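Local coordinates for protein ribose-phosphate pyrophosphokinase (Mycobacterium smegmatis, PDB 5MP7) that probably makes phosphoribosyl pyrophosphate (PRPP) by moving the pyrophosphoryl group of ATP, with magnesium, onto the 1-hydroxyl of ribose 5-phosphate, at residues Asp83-Arg87 / Gly88-Arg92; Ala95-Pro98 / Phe99-Ala103; Leu299-Ala302 / Pro303-Asn307. All coordinates share one frame; numbering follows the deposited sequence.

Contact 1. Residues Asp83-Arg87 / Gly88-Arg92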
loop_
_atom_site.group_PDB
_atom_site.type_symbol
_atom_site.label_atom_id
_atom_site.label_comp_id
_atom_site.label_asym_id
_atom_site.label_seq_id
_atom_site.Cartn_x
_atom_site.Cartn_y
_atom_site.Cartn_z
ATOM N N ASP A 83 -36.305 27.173 33.072
ATOM C CA ASP A 83 -35.222 26.743 33.983
ATOM C C ASP A 83 -34.254 27.874 34.259
ATOM O O ASP A 83 -33.822 28.093 35.392
ATOM C CB ASP A 83 -34.471 25.506 33.398
ATOM C CG ASP A 83 -33.195 25.002 34.281
ATOM O OD1 ASP A 83 -32.111 25.666 34.301
ATOM O OD2 ASP A 83 -33.241 23.906 34.913
ATOM N N ALA A 84 -33.854 28.564 33.205
ATOM C CA ALA A 84 -32.902 29.642 33.350
ATOM C C ALA A 84 -33.457 30.804 34.170
ATOM O O ALA A 84 -32.748 31.396 34.969
ATOM C CB ALA A 84 -32.438 30.110 31.981
ATOM N N LEU A 85 -34.726 31.132 33.976
ATOM C CA LEU A 85 -35.353 32.180 34.766
ATOM C C LEU A 85 -35.524 31.751 36.212
ATOM O O LEU A 85 -35.386 32.558 37.126
ATOM C CB LEU A 85 -36.726 32.537 34.211
ATOM C CG LEU A 85 -36.714 33.252 32.868
ATOM C CD1 LEU A 85 -38.089 33.180 32.222
ATOM C CD2 LEU A 85 -36.298 34.700 32.987
ATOM N N LYS A 86 -35.836 30.486 36.434
ATOM C CA LYS A 86 -35.913 29.994 37.792
ATOM C C LYS A 86 -34.558 30.091 38.526
ATOM O O LYS A 86 -34.517 30.535 39.685
ATOM C CB LYS A 86 -36.435 28.584 37.810
ATOM C CG LYS A 86 -36.375 27.932 39.180
ATOM C CD LYS A 86 -37.170 26.621 39.249
ATOM C CE LYS A 86 -36.317 25.356 39.195
ATOM N NZ LYS A 86 -36.138 24.742 37.842
ATOM N N ARG A 87 -33.472 29.731 37.851
ATOM C CA ARG A 87 -32.123 29.851 38.448
ATOM C C ARG A 87 -31.557 31.259 38.456
ATOM O O ARG A 87 -30.572 31.506 39.145
ATOM C CB ARG A 87 -31.141 28.914 37.758
ATOM C CG ARG A 87 -31.585 27.500 38.000
ATOM C CD ARG A 87 -30.673 26.447 37.450
ATOM N NE ARG A 87 -30.613 25.431 38.490
ATOM C CZ ARG A 87 -31.328 24.321 38.556
ATOM N NH1 ARG A 87 -32.155 23.967 37.577
ATOM N NH2 ARG A 87 -31.162 23.519 39.612
ATOM N N GLY A 88 -32.144 32.157 37.657
ATOM C CA GLY A 88 -31.772 33.535 37.656
ATOM C C GLY A 88 -32.606 34.390 38.572
ATOM O O GLY A 88 -32.576 35.610 38.440
ATOM N N SER A 89 -33.388 33.782 39.473
ATOM C CA SER A 89 -34.178 34.514 40.495
ATOM C C SER A 89 -35.265 35.397 39.960
ATOM O O SER A 89 -35.469 36.496 40.487
ATOM C CB SER A 89 -33.268 35.330 41.464
ATOM O OG SER A 89 -32.384 34.457 42.152
ATOM N N ALA A 90 -35.926 34.964 38.898
ATOM C CA ALA A 90 -37.179 35.596 38.494
ATOM C C ALA A 90 -38.237 35.379 39.592
ATOM O O ALA A 90 -38.291 34.348 40.236
ATOM C CB ALA A 90 -37.666 35.022 37.195
ATOM N N LYS A 91 -39.013 36.403 39.853
ATOM C CA LYS A 91 -39.984 36.378 40.941
ATOM C C LYS A 91 -41.198 35.515 40.580
ATOM O O LYS A 91 -41.580 34.647 41.330
ATOM C CB LYS A 91 -40.387 37.824 41.282
ATOM C CG LYS A 91 -41.175 37.964 42.548
ATOM C CD LYS A 91 -41.348 39.418 42.898
ATOM C CE LYS A 91 -40.223 40.004 43.724
ATOM N NZ LYS A 91 -40.239 41.467 43.459
ATOM N N ARG A 92 -41.749 35.726 39.392
ATOM C CA ARG A 92 -42.928 35.019 38.889
ATOM C C ARG A 92 -42.688 34.662 37.419
ATOM O O ARG A 92 -42.219 35.505 36.659
ATOM C CB ARG A 92 -44.113 35.960 38.960
ATOM C CG ARG A 92 -44.840 35.967 40.275
ATOM C CD ARG A 92 -45.753 37.210 40.407
ATOM N NE ARG A 92 -45.688 37.680 41.792
ATOM C CZ ARG A 92 -45.203 38.847 42.243
ATOM N NH1 ARG A 92 -44.757 39.801 41.435
ATOM N NH2 ARG A 92 -45.202 39.080 43.568
#
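A Schellman motif closes the C-terminal end of helix 71-87, with L85 and A90 as its two outer members. The 6→1 bond runs from A90 N to L85 O at 3.0 Å and is nearly straight, with an N-H...O angle of 163°. Its donor lies a little off the carbonyl plane of L85. The companion 5→2 bond, S89 N to K86 O, is weak at 3.4 Å. Between them S89 has the left-handed backbone conformation, with a positive phi of 65°, and this turns the chain back over the last helical carbonyls. The hydrophobic contact that usually accompanies the motif is present too: A90 CB faces the helix and lies 4.0 Å from L85 CB, and it also rests against L85 O. The rest of the L85 side chain continues into the core, toward F52 and V63. G88 N, at the point where the helix ends, is shared between two weak bonds, to A84 O at 2.9 Å and to L85 O at 3.3 Å. L85 O is therefore gripped by one good donor and one poor one.

In the alpha/beta N-terminal half of the protein this turn leads from helix 71-87 into strand 92-97 of the parallel sheet. On the last turn of the helix, R87 bends at chi3 (138°), bringing NH1 to 2.9 Å from OD2 of D83, one turn earlier, in an i to i+4 salt bridge. The carboxylate carbon of D83 sits at the edge of the guanidinium, in its plane, although the hydrogen bond within the bridge is itself weak. The other carboxylate oxygen, D83 OD1, accepts from I115 N of the second subunit, while R87 O receives K108 NZ of that same subunit.

Contact 2. Residues Ala95-Pro98 / Phe99-Ala103; sequences AILP and FYPYA
L97 and P101 meet with their side chains crossed at about a right angle, the methyl CD2 of L97 set against the ring carbon CD of P101 at 3.6 Å. The neighbouring CG of the same ring is 4.1 Å from L97 CD2, so a single methyl of the leucine does the touching. The leucine has CG beside its backbone N (chi1 -65°), and its CB points toward the loop that P101 belongs to. L97 also packs against H67 and I132.

The two aromatic residues between these partners diverge from one another: measured from CB to CZ, the side chains of F99 and Y100 run roughly at right angles. F99 meets H260 edge-to-face and lies near R104, a predicted ATP-binding residue. Y100 runs in under helix 116-127, where its OH is bonded to A117 O. P101 and Y102 are the central residues of a type II turn from Y100 to A103, in which Y102 carries the positive phi and the closing bond, A103 N to Y100 O, is weak at 3.4 Å.

This loop follows strand 92-97 at the C-terminal ends of the parallel strands, where substrate sites commonly lie in such folds. Y102 N bonds E47 of the second subunit, itself predicted to bind ATP.

The direct touch between L97 and P101 is apolar. L97 O is bonded by S134, and a water accepts from Y100 N at 2.8 Å and donates weakly to P98 O. P98 and P101 have no N-H to donate, and Y100 N, lying between them in the chain, has the water as its acceptor.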
loop_
_atom_site.group_PDB
_atom_site.type_symbol
_atom_site.label_atom_id
_atom_site.label_comp_id
_atom_site.label_asym_id
_atom_site.label_seq_id
_atom_site.Cartn_x
_atom_site.Cartn_y
_atom_site.Cartn_z
ATOM N N ALA A 95 -45.811 30.975 31.577
ATOM C CA ALA A 95 -45.599 30.413 30.264
ATOM C C ALA A 95 -46.812 30.712 29.389
ATOM O O ALA A 95 -47.962 30.490 29.777
ATOM C CB ALA A 95 -45.412 28.920 30.352
ATOM N N ILE A 96 -46.564 31.225 28.203
ATOM C CA ILE A 96 -47.618 31.502 27.256
ATOM C C ILE A 96 -47.457 30.531 26.089
ATOM O O ILE A 96 -46.439 30.530 25.414
ATOM C CB ILE A 96 -47.509 32.936 26.768
ATOM C CG1 ILE A 96 -47.814 33.874 27.914
ATOM C CG2 ILE A 96 -48.497 33.187 25.651
ATOM C CD1 ILE A 96 -47.354 35.267 27.612
ATOM N N LEU A 97 -48.463 29.700 25.880
ATOM C CA LEU A 97 -48.428 28.726 24.799
ATOM C C LEU A 97 -49.663 28.925 23.938
ATOM O O LEU A 97 -50.661 28.323 24.211
ATOM C CB LEU A 97 -48.419 27.328 25.367
ATOM C CG LEU A 97 -47.158 27.001 26.172
ATOM C CD1 LEU A 97 -47.382 27.342 27.617
ATOM C CD2 LEU A 97 -46.819 25.520 26.083
ATOM N N PRO A 98 -49.608 29.807 22.926
ATOM C CA PRO A 98 -50.830 30.157 22.210
ATOM C C PRO A 98 -51.507 28.929 21.617
ATOM O O PRO A 98 -52.716 28.826 21.674
ATOM C CB PRO A 98 -50.338 31.104 21.126
ATOM C CG PRO A 98 -49.091 31.695 21.666
ATOM C CD PRO A 98 -48.451 30.604 22.462
ATOM N N PHE A 99 -50.731 28.002 21.076
ATOM C CA PHE A 99 -51.222 26.683 20.693
ATOM C C PHE A 99 -50.600 25.663 21.655
ATOM O O PHE A 99 -49.375 25.507 21.709
ATOM C CB PHE A 99 -50.820 26.425 19.252
ATOM C CG PHE A 99 -51.073 25.021 18.762
ATOM C CD1 PHE A 99 -52.303 24.689 18.228
ATOM C CD2 PHE A 99 -50.061 24.067 18.776
ATOM C CE1 PHE A 99 -52.546 23.423 17.732
ATOM C CE2 PHE A 99 -50.291 22.801 18.289
ATOM C CZ PHE A 99 -51.542 22.471 17.775
ATOM N N TYR A 100 -51.437 25.018 22.459
ATOM C CA TYR A 100 -50.963 24.110 23.507
ATOM C C TYR A 100 -50.536 22.785 22.885
ATOM O O TYR A 100 -51.346 22.077 22.301
ATOM C CB TYR A 100 -52.060 23.913 24.529
ATOM C CG TYR A 100 -51.649 23.212 25.787
ATOM C CD1 TYR A 100 -51.544 21.820 25.841
ATOM C CD2 TYR A 100 -51.459 23.915 26.969
ATOM C CE1 TYR A 100 -51.233 21.158 27.022
ATOM C CE2 TYR A 100 -51.133 23.256 28.173
ATOM C CZ TYR A 100 -51.043 21.880 28.187
ATOM O OH TYR A 100 -50.734 21.201 29.323
ATOM N N PRO A 101 -49.260 22.462 22.951
ATOM C CA PRO A 101 -48.801 21.216 22.355
ATOM C C PRO A 101 -49.327 19.972 23.071
ATOM O O PRO A 101 -49.413 19.970 24.299
ATOM C CB PRO A 101 -47.268 21.281 22.520
ATOM C CG PRO A 101 -47.002 22.311 23.543
ATOM C CD PRO A 101 -48.247 23.077 23.815
ATOM N N TYR A 102 -49.638 18.945 22.269
ATOM C CA TYR A 102 -50.174 17.688 22.683
ATOM C C TYR A 102 -51.593 17.781 23.214
ATOM O O TYR A 102 -52.067 16.850 23.863
ATOM C CB TYR A 102 -49.238 16.998 23.697
ATOM C CG TYR A 102 -48.003 16.530 23.059
ATOM C CD1 TYR A 102 -47.990 15.349 22.381
ATOM C CD2 TYR A 102 -46.840 17.298 23.093
ATOM C CE1 TYR A 102 -46.842 14.888 21.779
ATOM C CE2 TYR A 102 -45.679 16.863 22.496
ATOM C CZ TYR A 102 -45.687 15.647 21.837
ATOM O OH TYR A 102 -44.587 15.231 21.150
ATOM N N ALA A 103 -52.288 18.875 22.952
ATOM C CA ALA A 103 -53.674 19.056 23.451
ATOM C C ALA A 103 -54.622 17.983 22.977
ATOM O O ALA A 103 -55.533 17.639 23.710
ATOM C CB ALA A 103 -54.212 20.425 23.098
HETATM O O HOH W 1 -54.084 25.777 22.475
#

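Contact 3. Residues Leu299-Ala302 / Pro303-Asn307; sequences LSIA and PLLAN
A302, I301 and P303 bury the largest areas where the chain turns from strand 296-299 into helix 302-314. A302 leads. Its CB lies 3.4 Å from P303 CD, flanking the proline ring that follows, and its carbonyl oxygen takes A306 N at 2.8 Å with an N-H...O angle of 161°. A306 CB also rests against A302 O.

I301 supplies the preceding helical bond: its O accepts from L305 N at 3.1 Å, almost straight at 170°. The side chain of I301 splits its two branches between two leucines. CG1 stands opposite the backbone N (chi1 -151°), and the chain turns at chi2 so that CD1 approaches L304 CD2 at 3.9 Å. The other branch, CG2, occupies the crowded position between backbone N and carbonyl carbon and meets L305 CD1 at 4.0 Å. Both leucines slant across the isoleucine, which also packs on L23 of helix 21-31.

P303 has no N-H to offer, which costs nothing in the first turn of a helix, where no earlier helical carbonyl needs it. Its ring carbon CD is near S300 OG, and its own carbonyl serves N307 twice: N307 N makes the helical bond, and N307 ND2 comes from the opposite face of the carbonyl plane at 3.0 Å, well above that plane.

S300 caps the start. With OG opposite its backbone N, the hydroxyl swings forward to receive A302 N at 3.2 Å, and OG is also bonded to Q26 of helix 21-31. A serine side chain bonded to the N-H two residues on is an ST turn, here forming the N-terminal cap of a proline-containing first turn of an alpha-helix.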
loop_
_atom_site.group_PDB
_atom_site.type_symbol
_atom_site.label_atom_id
_atom_site.label_comp_id
_atom_site.label_asym_id
_atom_site.label_seq_id
_atom_site.Cartn_x
_atom_site.Cartn_y
_atom_site.Cartn_z
ATOM N N LEU A 299 -56.333 36.742 11.372
ATOM C CA LEU A 299 -56.580 37.817 12.348
ATOM C C LEU A 299 -55.547 37.710 13.429
ATOM O O LEU A 299 -55.081 36.611 13.720
ATOM C CB LEU A 299 -57.961 37.712 12.940
ATOM C CG LEU A 299 -59.099 37.627 11.920
ATOM C CD1 LEU A 299 -60.387 37.303 12.663
ATOM C CD2 LEU A 299 -59.270 38.919 11.101
ATOM N N SER A 300 -55.148 38.835 14.003
ATOM C CA SER A 300 -54.111 38.816 14.995
ATOM C C SER A 300 -54.658 38.452 16.371
ATOM O O SER A 300 -55.638 39.019 16.790
ATOM C CB SER A 300 -53.420 40.177 15.104
ATOM O OG SER A 300 -52.241 40.039 15.916
ATOM N N ILE A 301 -53.978 37.551 17.059
ATOM C CA ILE A 301 -54.254 37.251 18.455
ATOM C C ILE A 301 -53.465 38.169 19.425
ATOM O O ILE A 301 -53.624 38.061 20.628
ATOM C CB ILE A 301 -53.953 35.751 18.742
ATOM C CG1 ILE A 301 -54.845 35.245 19.856
ATOM C CG2 ILE A 301 -52.484 35.466 19.049
ATOM C CD1 ILE A 301 -56.205 34.827 19.340
ATOM N N ALA A 302 -52.618 39.046 18.908
ATOM C CA ALA A 302 -51.741 39.823 19.737
ATOM C C ALA A 302 -52.447 40.713 20.733
ATOM O O ALA A 302 -52.000 40.783 21.888
ATOM C CB ALA A 302 -50.771 40.632 18.905
ATOM N N PRO A 303 -53.496 41.441 20.313
ATOM C CA PRO A 303 -54.141 42.344 21.295
ATOM C C PRO A 303 -54.721 41.582 22.497
ATOM O O PRO A 303 -54.626 42.051 23.628
ATOM C CB PRO A 303 -55.238 43.008 20.497
ATOM C CG PRO A 303 -54.758 42.948 19.062
ATOM C CD PRO A 303 -54.066 41.618 18.961
ATOM N N LEU A 304 -55.280 40.397 22.238
ATOM C CA LEU A 304 -55.798 39.517 23.282
ATOM C C LEU A 304 -54.670 39.034 24.236
ATOM O O LEU A 304 -54.833 39.061 25.458
ATOM C CB LEU A 304 -56.518 38.329 22.646
ATOM C CG LEU A 304 -57.213 37.317 23.556
ATOM C CD1 LEU A 304 -58.350 37.969 24.367
ATOM C CD2 LEU A 304 -57.748 36.143 22.719
ATOM N N LEU A 305 -53.548 38.587 23.668
ATOM C CA LEU A 305 -52.420 38.220 24.468
ATOM C C LEU A 305 -51.876 39.394 25.279
ATOM O O LEU A 305 -51.555 39.213 26.441
ATOM C CB LEU A 305 -51.307 37.607 23.621
ATOM C CG LEU A 305 -51.558 36.173 23.170
ATOM C CD1 LEU A 305 -50.332 35.656 22.454
ATOM C CD2 LEU A 305 -51.906 35.226 24.316
ATOM N N ALA A 306 -51.780 40.585 24.690
ATOM C CA ALA A 306 -51.263 41.754 25.419
ATOM C C ALA A 306 -52.169 42.136 26.580
ATOM O O ALA A 306 -51.667 42.437 27.648
ATOM C CB ALA A 306 -51.053 42.934 24.494
ATOM N N ASN A 307 -53.482 42.094 26.388
ATOM C CA ASN A 307 -54.423 42.363 27.476
ATOM C C ASN A 307 -54.332 41.362 28.609
ATOM O O ASN A 307 -54.424 41.752 29.773
ATOM C CB ASN A 307 -55.861 42.376 27.010
ATOM C CG ASN A 307 -56.310 43.718 26.519
ATOM O OD1 ASN A 307 -56.620 44.595 27.308
ATOM N ND2 ASN A 307 -56.378 43.877 25.219
#

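Along the chain the three contacts follow in series, none nested in or crossing another. Contact 1 ends helix 71-87 and hands over to strand 92-97; contact 2 takes up the far end of that strand, 20 Å away between centres, and begins the loop toward helix 116-127. Both also touch the second subunit. Contact 3 comes some two hundred residues later, where the last strand of the second sheet gives way to helix 302-314, which returns to pack on helix 21-31 of the N-terminal half. Contacts 2 and 3 touch through L305, packing on I96 and P98, so the C-terminal helix also meets strand 92-97, whereas contact 1 stays about 14 Å from contact 3 at nearest atoms.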